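Local coordinates for uncharacterized conserved protein (Staphylococcus epidermidis, PDB 3FRM) that is of unknown function but is probably an acyl-CoA-dependent N-acyltransferase of the GNAT superfamily, or akin to one, at residues 5-10 / 102-107. Numbering follows the deposited sequence.
Sequences SKITFK and LYVIEA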
loop_
_atom_site.group_PDB
_atom_site.type_symbol
_atom_site.label_atom_id
_atom_site.label_comp_id
_atom_site.label_asym_id
_atom_site.label_seq_id
_atom_site.Cartn_x
_atom_site.Cartn_y
_atom_site.Cartn_z
ATOM N N SER A 5 -9.032 19.401 -9.015
ATOM C CA SER A 5 -7.867 19.251 -9.895
ATOM C C SER A 5 -6.686 20.050 -9.383
ATOM O O SER A 5 -5.596 19.511 -9.209
ATOM C CB SER A 5 -8.211 19.684 -11.325
ATOM O OG SER A 5 -9.169 20.741 -11.339
ATOM N N LYS A 6 -6.907 21.327 -9.091
ATOM C CA LYS A 6 -5.813 22.195 -8.660
ATOM C C LYS A 6 -5.204 21.848 -7.298
ATOM O O LYS A 6 -4.144 22.377 -6.940
ATOM C CB LYS A 6 -6.196 23.687 -8.770
ATOM C CG LYS A 6 -7.237 24.251 -7.775
ATOM C CD LYS A 6 -8.252 25.267 -8.423
ATOM C CE LYS A 6 -7.719 26.089 -9.637
ATOM N NZ LYS A 6 -6.594 27.042 -9.316
ATOM N N ILE A 7 -5.825 20.941 -6.551
ATOM C CA ILE A 7 -5.285 20.655 -5.227
ATOM C C ILE A 7 -3.831 20.141 -5.257
ATOM O O ILE A 7 -3.474 19.341 -6.111
ATOM C CB ILE A 7 -6.225 19.741 -4.440
ATOM C CG1 ILE A 7 -7.429 20.567 -3.975
ATOM C CG2 ILE A 7 -5.526 19.135 -3.211
ATOM C CD1 ILE A 7 -8.556 19.740 -3.450
ATOM N N THR A 8 -2.990 20.649 -4.354
ATOM C CA THR A 8 -1.634 20.135 -4.221
ATOM C C THR A 8 -1.170 19.878 -2.795
ATOM O O THR A 8 -1.866 20.139 -1.801
ATOM C CB THR A 8 -0.536 21.016 -4.927
ATOM O OG1 THR A 8 0.001 21.976 -4.004
ATOM C CG2 THR A 8 -1.038 21.691 -6.210
ATOM N N PHE A 9 0.044 19.368 -2.709
ATOM C CA PHE A 9 0.676 19.135 -1.431
ATOM C C PHE A 9 0.716 20.362 -0.530
ATOM O O PHE A 9 0.826 20.235 0.696
ATOM C CB PHE A 9 2.069 18.577 -1.637
ATOM C CG PHE A 9 2.116 17.065 -1.645
ATOM C CD1 PHE A 9 2.178 16.358 -2.861
ATOM C CD2 PHE A 9 2.147 16.355 -0.445
ATOM C CE1 PHE A 9 2.238 14.959 -2.883
ATOM C CE2 PHE A 9 2.200 14.984 -0.444
ATOM C CZ PHE A 9 2.235 14.276 -1.665
ATOM N N LYS A 10 0.626 21.546 -1.139
ATOM C CA LYS A 10 0.626 22.810 -0.387
ATOM C C LYS A 10 -0.610 22.891 0.513
ATOM O O LYS A 10 -0.575 23.515 1.555
ATOM C CB LYS A 10 0.707 24.009 -1.330
ATOM C CG LYS A 10 2.126 24.293 -1.829
ATOM C CD LYS A 10 2.180 24.262 -3.361
ATOM C CE LYS A 10 1.515 25.505 -3.993
ATOM N NZ LYS A 10 0.865 25.207 -5.297
ATOM N N LEU A 102 -0.459 11.821 -2.246
ATOM C CA LEU A 102 -1.610 12.670 -2.056
ATOM C C LEU A 102 -2.870 12.069 -2.722
ATOM O O LEU A 102 -2.869 11.824 -3.938
ATOM C CB LEU A 102 -1.341 14.060 -2.629
ATOM C CG LEU A 102 -2.526 15.042 -2.568
ATOM C CD1 LEU A 102 -2.805 15.499 -1.102
ATOM C CD2 LEU A 102 -2.245 16.281 -3.474
ATOM N N TYR A 103 -3.915 11.821 -1.921
ATOM C CA TYR A 103 -5.250 11.387 -2.430
ATOM C C TYR A 103 -6.317 12.446 -2.316
ATOM O O TYR A 103 -6.384 13.199 -1.347
ATOM C CB TYR A 103 -5.728 10.091 -1.745
ATOM C CG TYR A 103 -4.830 8.934 -2.079
ATOM C CD1 TYR A 103 -4.980 8.233 -3.263
ATOM C CD2 TYR A 103 -3.736 8.627 -1.279
ATOM C CE1 TYR A 103 -4.125 7.205 -3.603
ATOM C CE2 TYR A 103 -2.879 7.587 -1.599
ATOM C CZ TYR A 103 -3.089 6.872 -2.757
ATOM O OH TYR A 103 -2.221 5.844 -3.103
ATOM N N VAL A 104 -7.190 12.489 -3.314
ATOM C CA VAL A 104 -8.199 13.523 -3.341
ATOM C C VAL A 104 -9.542 12.914 -3.678
ATOM O O VAL A 104 -9.593 11.947 -4.417
ATOM C CB VAL A 104 -7.802 14.602 -4.374
ATOM C CG1 VAL A 104 -8.186 14.167 -5.796
ATOM C CG2 VAL A 104 -8.510 15.887 -4.091
ATOM N N ILE A 105 -10.628 13.482 -3.152
ATOM C CA ILE A 105 -11.965 13.069 -3.533
ATOM C C ILE A 105 -12.975 14.230 -3.414
ATOM O O ILE A 105 -12.760 15.150 -2.635
ATOM C CB ILE A 105 -12.422 11.831 -2.748
ATOM C CG1 ILE A 105 -13.601 11.184 -3.514
ATOM C CG2 ILE A 105 -12.789 12.222 -1.324
ATOM C CD1 ILE A 105 -14.195 9.872 -2.935
ATOM N N GLU A 106 -14.046 14.213 -4.218
ATOM C CA GLU A 106 -15.172 15.207 -4.068
ATOM C C GLU A 106 -16.059 14.785 -2.928
ATOM O O GLU A 106 -16.279 13.594 -2.791
ATOM C CB GLU A 106 -16.032 15.363 -5.360
ATOM C CG GLU A 106 -15.339 14.834 -6.618
ATOM C CD GLU A 106 -15.353 15.748 -7.884
ATOM O OE1 GLU A 106 -14.233 16.159 -8.320
ATOM O OE2 GLU A 106 -16.446 16.006 -8.499
ATOM N N ALA A 107 -16.553 15.732 -2.114
ATOM C CA ALA A 107 -17.434 15.433 -0.950
ATOM C C ALA A 107 -18.567 14.483 -1.251
ATOM O O ALA A 107 -18.757 13.494 -0.553
ATOM C CB ALA A 107 -18.005 16.720 -0.330
#
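With CG anti to the backbone N (chi1 176°), the side chain of L102 rises from its strand toward residues 5-10 and sends CD2 against the backbone between T8 and F9, CD2 of L102 lying 3.8 Å from C of T8. F9 has chi1 near -92°, away from the staggered values, and this swings its ring in beside the strand, where CE1 and CZ reach L102. CB of L102 sits over one face of that ring, displaced toward the rim, in a CH-pi contact 4.0 Å from the F9 ring centroid. CE1 of F9 is 3.7 Å from CB of L102, and CZ of F9 lies equally near the backbone N of L102, at 3.7 Å. The two side chains run antiparallel to each other, the ring reaching toward the strand backbone and the leucine toward the loop backbone. Two residues further along the strand, CG2 of V104 meets CD1 of I7 at 3.9 Å. No hydrogen bond links the two segments. An ST turn shapes the loop here: N of K10 donates to OG1 of T8 (3.0 Å), and N of T8 is hydrogen-bonded to OD2 of D11. Both edges of strand 96-105 are already taken within the mixed sheet, V104 bonding to V241 of strand 241-251 and Y103 to L223 of strand 221-225. Residues 5-10, ahead of strand 17-21, therefore lie across one sheet face on the strand's side chains rather than adding a strand at its edge, I7 also touching I222, and F9 reaching V224 and K246; on the other face, Y103 packs against L236 of helix 232-237 and L236 of the second subunit.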